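Local coordinates for protein beta-galactoside alpha-2,6-sialyltransferase (Photobacterium sp., PDB 2Z4T) that probably transfers sialic acid from a CMP-linked donor to galactosides such as lactose through an alpha-2,6 linkage, using a GT-B fold glycosyltransferase domain, at residues Q182-Q187 against K214-F219; N208-L213 against D258-V263. All blocks are in the same frame, centred on the assembly; numbering follows the deposited sequence. Where two conformers were deposited one is given.

Contact 1 (Q182-Q187 against K214-F219); sequences QEIVKQ and KELNSF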
loop_
_atom_site.group_PDB
_atom_site.type_symbol
_atom_site.label_atom_id
_atom_site.label_comp_id
_atom_site.label_asym_id
_atom_site.label_seq_id
_atom_site.Cartn_x
_atom_site.Cartn_y
_atom_site.Cartn_z
ATOM N N GLN A 182 -15.293 15.020 -0.294
ATOM C CA GLN A 182 -16.194 15.703 0.645
ATOM C C GLN A 182 -15.802 15.461 2.105
ATOM O O GLN A 182 -15.800 16.375 2.931
ATOM C CB GLN A 182 -17.637 15.246 0.411
ATOM C CG GLN A 182 -18.244 15.765 -0.885
ATOM C CD GLN A 182 -19.385 14.905 -1.413
ATOM O OE1 GLN A 182 -19.713 14.976 -2.597
ATOM N NE2 GLN A 182 -19.986 14.088 -0.546
ATOM N N GLU A 183 -15.480 14.209 2.425
ATOM C CA GLU A 183 -15.097 13.909 3.798
ATOM C C GLU A 183 -13.802 14.627 4.191
ATOM O O GLU A 183 -13.687 15.142 5.311
ATOM C CB GLU A 183 -15.010 12.408 4.052
ATOM C CG GLU A 183 -14.876 12.043 5.532
ATOM C CD GLU A 183 -15.962 12.715 6.416
ATOM O OE1 GLU A 183 -17.171 12.608 6.070
ATOM O OE2 GLU A 183 -15.585 13.353 7.444
ATOM N N ILE A 184 -12.850 14.689 3.265
ATOM C CA ILE A 184 -11.628 15.453 3.471
ATOM C C ILE A 184 -11.931 16.970 3.644
ATOM O O ILE A 184 -11.344 17.651 4.503
ATOM C CB ILE A 184 -10.638 15.190 2.313
ATOM C CG1 ILE A 184 -10.234 13.712 2.310
ATOM C CG2 ILE A 184 -9.410 16.124 2.376
ATOM C CD1 ILE A 184 -9.574 13.253 1.046
ATOM N N VAL A 185 -12.847 17.489 2.838
ATOM C CA VAL A 185 -13.225 18.894 2.943
ATOM C C VAL A 185 -13.814 19.195 4.317
ATOM O O VAL A 185 -13.479 20.218 4.922
ATOM C CB VAL A 185 -14.194 19.319 1.823
ATOM C CG1 VAL A 185 -14.863 20.672 2.151
ATOM C CG2 VAL A 185 -13.452 19.371 0.508
ATOM N N LYS A 186 -14.662 18.289 4.810
ATOM C CA LYS A 186 -15.260 18.456 6.126
ATOM C C LYS A 186 -14.184 18.512 7.211
ATOM O O LYS A 186 -14.280 19.335 8.116
ATOM C CB LYS A 186 -16.322 17.384 6.393
ATOM C CG LYS A 186 -17.507 17.479 5.425
ATOM C CD LYS A 186 -18.576 16.425 5.674
ATOM C CE LYS A 186 -19.561 16.382 4.511
ATOM N NZ LYS A 186 -20.903 15.888 4.911
ATOM N N GLN A 187 -13.151 17.679 7.108
ATOM C CA GLN A 187 -12.055 17.751 8.082
ATOM C C GLN A 187 -11.334 19.108 8.038
ATOM O O GLN A 187 -10.980 19.658 9.083
ATOM C CB GLN A 187 -11.030 16.610 7.923
ATOM C CG GLN A 187 -11.584 15.199 8.098
ATOM C CD GLN A 187 -12.330 15.008 9.426
ATOM O OE1 GLN A 187 -13.535 14.717 9.440
ATOM N NE2 GLN A 187 -11.621 15.170 10.535
ATOM N N LYS A 214 -7.197 20.209 -5.153
ATOM C CA LYS A 214 -7.793 21.459 -5.533
ATOM C C LYS A 214 -8.840 21.963 -4.559
ATOM O O LYS A 214 -9.146 23.131 -4.549
ATOM C CB LYS A 214 -8.223 21.481 -6.991
ATOM C CG LYS A 214 -9.382 20.672 -7.380
ATOM C CD LYS A 214 -9.560 20.815 -8.919
ATOM C CE LYS A 214 -10.441 22.015 -9.287
ATOM N NZ LYS A 214 -10.809 21.980 -10.738
ATOM N N GLU A 215 -9.352 21.084 -3.706
ATOM C CA GLU A 215 -10.185 21.505 -2.581
ATOM C C GLU A 215 -9.322 22.045 -1.463
ATOM O O GLU A 215 -9.510 23.175 -1.022
ATOM C CB GLU A 215 -11.035 20.351 -2.054
ATOM C CG GLU A 215 -12.080 19.859 -3.018
ATOM C CD GLU A 215 -12.983 20.962 -3.517
ATOM O OE1 GLU A 215 -13.524 21.722 -2.680
ATOM O OE2 GLU A 215 -13.140 21.073 -4.757
ATOM N N LEU A 216 -8.368 21.237 -1.028
ATOM C CA LEU A 216 -7.434 21.584 0.041
ATOM C C LEU A 216 -6.604 22.848 -0.219
ATOM O O LEU A 216 -6.224 23.558 0.720
ATOM C CB LEU A 216 -6.496 20.402 0.313
ATOM C CG LEU A 216 -7.162 19.198 0.975
ATOM C CD1 LEU A 216 -6.138 18.151 1.407
ATOM C CD2 LEU A 216 -7.989 19.670 2.175
ATOM N N ASN A 217 -6.309 23.109 -1.490
ATOM C CA ASN A 217 -5.526 24.267 -1.880
ATOM C C ASN A 217 -6.017 25.592 -1.288
ATOM O O ASN A 217 -5.205 26.449 -0.951
ATOM C CB ASN A 217 -5.453 24.388 -3.403
ATOM C CG ASN A 217 -4.369 25.355 -3.849
ATOM O OD1 ASN A 217 -3.171 25.114 -3.627
ATOM N ND2 ASN A 217 -4.785 26.473 -4.454
ATOM N N SER A 218 -7.330 25.764 -1.166
ATOM C CA SER A 218 -7.875 27.009 -0.632
ATOM C C SER A 218 -7.920 27.064 0.905
ATOM O O SER A 218 -8.297 28.098 1.481
ATOM C CB SER A 218 -9.262 27.300 -1.236
ATOM O OG SER A 218 -10.134 26.194 -1.041
ATOM N N PHE A 219 -7.530 25.972 1.562
ATOM C CA PHE A 219 -7.564 25.880 3.033
ATOM C C PHE A 219 -6.218 26.152 3.720
ATOM O O PHE A 219 -5.351 25.280 3.760
ATOM C CB PHE A 219 -8.052 24.500 3.454
ATOM C CG PHE A 219 -9.503 24.318 3.303
ATOM C CD1 PHE A 219 -10.017 23.674 2.183
ATOM C CD2 PHE A 219 -10.371 24.796 4.272
ATOM C CE1 PHE A 219 -11.386 23.490 2.025
ATOM C CE2 PHE A 219 -11.751 24.621 4.122
ATOM C CZ PHE A 219 -12.256 23.963 2.988
#
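Ile184 and Leu216 meet through methyl groups on the buried side of this helix-helix contact. Ile184 CG2 sits 3.8 Å from Leu216 CD2 and 4.0 Å from Leu216 CD1, so one methyl lies against the fork of the leucine. The two side chains lie roughly perpendicular. With chi1 at -63°, Ile184 keeps CG1 beside its backbone N and turns CG2 to the leucine.

Val185 uses its two branches on different partners. CG2 packs on the aliphatic part of Glu215, 3.7 Å from Glu215 CB and 3.8 Å from Glu215 CG. The glutamate chain is bent at chi2 (-54°), and its OE1 stays 4.0 Å from Val185 CG2. CG1 of Val185 approaches Phe219 CZ obliquely, at 4.3 Å.

A type I turn runs from Leu216 to Phe219, with Phe219 N bonded to Leu216 O at 2.9 Å. The turn places the Phe219 ring beside helix 178-190, where it also touches Ala188 and Gln189. Ile184 reaches Leu117 and Val119 of the central sheet.

The touching groups are mostly methyls, methylenes and one ring, with the Glu215 carboxylate at the edge. The contact therefore depends on shape and hydrophobic burial, without a directional bond between 182-187 and 214-219.

Contact 2 (N208-L213 against D258-V263); sequences NLVPIL and DYLEDV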
loop_
_atom_site.group_PDB
_atom_site.type_symbol
_atom_site.label_atom_id
_atom_site.label_comp_id
_atom_site.label_asym_id
_atom_site.label_seq_id
_atom_site.Cartn_x
_atom_site.Cartn_y
_atom_site.Cartn_z
ATOM N N ASN A 208 -6.414 10.533 -8.926
ATOM C CA ASN A 208 -6.656 10.282 -7.508
ATOM C C ASN A 208 -6.417 11.510 -6.626
ATOM O O ASN A 208 -7.115 11.703 -5.628
ATOM C CB ASN A 208 -5.821 9.110 -7.004
ATOM C CG ASN A 208 -6.302 7.780 -7.547
ATOM O OD1 ASN A 208 -7.476 7.624 -7.921
ATOM N ND2 ASN A 208 -5.395 6.797 -7.591
ATOM N N LEU A 209 -5.430 12.338 -6.974
ATOM C CA LEU A 209 -4.980 13.366 -6.039
ATOM C C LEU A 209 -5.470 14.736 -6.388
ATOM O O LEU A 209 -5.807 15.514 -5.497
ATOM C CB LEU A 209 -3.475 13.344 -5.852
ATOM C CG LEU A 209 -2.955 12.012 -5.310
ATOM C CD1 LEU A 209 -1.518 12.171 -4.944
ATOM C CD2 LEU A 209 -3.744 11.511 -4.116
ATOM N N VAL A 210 -5.552 15.014 -7.686
ATOM C CA VAL A 210 -5.993 16.323 -8.126
ATOM C C VAL A 210 -7.309 16.754 -7.481
ATOM O O VAL A 210 -7.366 17.854 -6.943
ATOM C CB VAL A 210 -6.030 16.490 -9.674
ATOM C CG1 VAL A 210 -6.804 17.768 -10.058
ATOM C CG2 VAL A 210 -4.608 16.519 -10.243
ATOM N N PRO A 211 -8.363 15.906 -7.513
ATOM C CA PRO A 211 -9.624 16.423 -6.940
ATOM C C PRO A 211 -9.494 16.748 -5.463
ATOM O O PRO A 211 -10.205 17.613 -4.971
ATOM C CB PRO A 211 -10.627 15.283 -7.151
ATOM C CG PRO A 211 -10.025 14.439 -8.201
ATOM C CD PRO A 211 -8.530 14.531 -8.024
ATOM N N ILE A 212 -8.587 16.081 -4.767
ATOM C CA ILE A 212 -8.362 16.361 -3.360
ATOM C C ILE A 212 -7.570 17.663 -3.214
ATOM O O ILE A 212 -7.939 18.539 -2.427
ATOM C CB ILE A 212 -7.587 15.237 -2.665
ATOM C CG1 ILE A 212 -8.378 13.922 -2.725
ATOM C CG2 ILE A 212 -7.250 15.646 -1.203
ATOM C CD1 ILE A 212 -7.521 12.667 -2.450
ATOM N N LEU A 213 -6.497 17.798 -3.988
ATOM C CA LEU A 213 -5.606 18.925 -3.822
ATOM C C LEU A 213 -6.243 20.250 -4.234
ATOM O O LEU A 213 -5.903 21.309 -3.685
ATOM C CB LEU A 213 -4.272 18.684 -4.516
ATOM C CG LEU A 213 -3.436 17.637 -3.771
ATOM C CD1 LEU A 213 -2.292 17.181 -4.639
ATOM C CD2 LEU A 213 -2.928 18.168 -2.425
ATOM N N ASP A 258 3.838 23.361 -14.399
ATOM C CA ASP A 258 2.958 24.533 -14.509
ATOM C C ASP A 258 1.527 24.077 -14.752
ATOM O O ASP A 258 0.575 24.639 -14.200
ATOM C CB ASP A 258 3.409 25.467 -15.642
ATOM C CG ASP A 258 4.807 26.026 -15.415
ATOM O OD1 ASP A 258 5.156 26.351 -14.259
ATOM O OD2 ASP A 258 5.559 26.149 -16.399
ATOM N N TYR A 259 1.401 23.032 -15.568
ATOM C CA TYR A 259 0.107 22.484 -15.918
ATOM C C TYR A 259 -0.571 21.960 -14.660
ATOM O O TYR A 259 -1.711 22.357 -14.354
ATOM C CB TYR A 259 0.235 21.380 -16.970
ATOM C CG TYR A 259 -1.054 20.638 -17.171
ATOM C CD1 TYR A 259 -2.093 21.183 -17.936
ATOM C CD2 TYR A 259 -1.257 19.395 -16.568
ATOM C CE1 TYR A 259 -3.299 20.481 -18.095
ATOM C CE2 TYR A 259 -2.436 18.703 -16.725
ATOM C CZ TYR A 259 -3.450 19.238 -17.483
ATOM O OH TYR A 259 -4.612 18.518 -17.615
ATOM N N LEU A 260 0.151 21.102 -13.938
ATOM C CA LEU A 260 -0.344 20.507 -12.699
ATOM C C LEU A 260 -0.669 21.596 -11.681
ATOM O O LEU A 260 -1.746 21.585 -11.075
ATOM C CB LEU A 260 0.655 19.476 -12.123
ATOM C CG LEU A 260 0.232 18.659 -10.899
ATOM C CD1 LEU A 260 -1.034 17.878 -11.182
ATOM C CD2 LEU A 260 1.313 17.697 -10.436
ATOM N N GLU A 261 0.251 22.546 -11.517
ATOM C CA GLU A 261 0.025 23.695 -10.647
ATOM C C GLU A 261 -1.255 24.471 -10.980
ATOM O O GLU A 261 -2.024 24.799 -10.081
ATOM C CB GLU A 261 1.225 24.644 -10.652
ATOM C CG GLU A 261 1.198 25.603 -9.460
ATOM C CD GLU A 261 2.491 26.358 -9.271
ATOM O OE1 GLU A 261 3.262 26.485 -10.258
ATOM O OE2 GLU A 261 2.728 26.820 -8.132
ATOM N N ASP A 262 -1.469 24.746 -12.266
ATOM C CA ASP A 262 -2.639 25.485 -12.730
ATOM C C ASP A 262 -3.945 24.728 -12.558
ATOM O O ASP A 262 -4.992 25.342 -12.304
ATOM C CB ASP A 262 -2.476 25.900 -14.197
ATOM C CG ASP A 262 -1.442 26.991 -14.383
ATOM O OD1 ASP A 262 -1.072 27.660 -13.386
ATOM O OD2 ASP A 262 -0.986 27.165 -15.529
ATOM N N VAL A 263 -3.886 23.409 -12.728
ATOM C CA VAL A 263 -5.055 22.559 -12.548
ATOM C C VAL A 263 -5.484 22.585 -11.068
ATOM O O VAL A 263 -6.647 22.847 -10.760
ATOM C CB VAL A 263 -4.787 21.115 -13.066
ATOM C CG1 VAL A 263 -5.815 20.142 -12.536
ATOM C CG2 VAL A 263 -4.758 21.077 -14.589
#
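Val210 carries the 208-213 side of this buried contact, and each of its methyls has its own partner. CG1 meets Val263 CG1 at 3.6 Å, the closest approach between the segments. CG2 meets Leu260 CD1 at 3.9 Å. The two valines lie roughly perpendicular, while Val210 and Leu260 run alongside each other, pointing opposite ways. In Val210, CG1 is anti to the backbone N (chi1 167°) and CG2 lies beside that N, which sends the two methyls to neighbouring turns of helix 249-265. In Leu260, chi2 of 58° turns CD1 off the extended line, and CD1 is the methyl that meets Val210.

The next shell is also largely nonpolar. Val263 CG2 lies 3.7 Å above one face of the Tyr259 ring, offset toward its rim. Phe206 of helix 205-216 touches Tyr259, Leu260 and Val263, adding an aromatic group to the packing. Leu260 also packs on Trp282 and Leu285.

Helix 205-216 is kinked at Pro211 and Ile212: the proline has no N-H, and Ile212 N makes only a weak bond to Leu209 O. Further out, Tyr259 OH is hydrogen-bonded to Asp270 O and Asn273 N. Asn208 ND2 bonds Ser200 OG, and Asn208 O bonds Thr176 OG1.

Between 208-213 and 258-263 the touching groups are thus all branched aliphatics, and these polar bonds lie away from the Val210 contacts.

Overall arrangement
Contacts 1 and 2 share helix 205-216, with centres about 13 Å apart. Contact 1 uses its C-terminal end and the turn beyond; contact 2 uses its middle. The helix is thereby flanked by helix 178-190 and helix 249-265. The two contacts touch directly: Ile184 CD1 is 4.0 Å from Ile212 CG1, and Lys214 CD is 4.0 Å from Val263 O. Leu209 and Leu213 rest on strand 222-230, so the layer is seated on the central sheet of the N-terminal GT-B half. Both contacts lie away from the CMP, glycan and magnesium sites. They are structural packing, although His204, a glycan-pocket residue, directly precedes the shared helix.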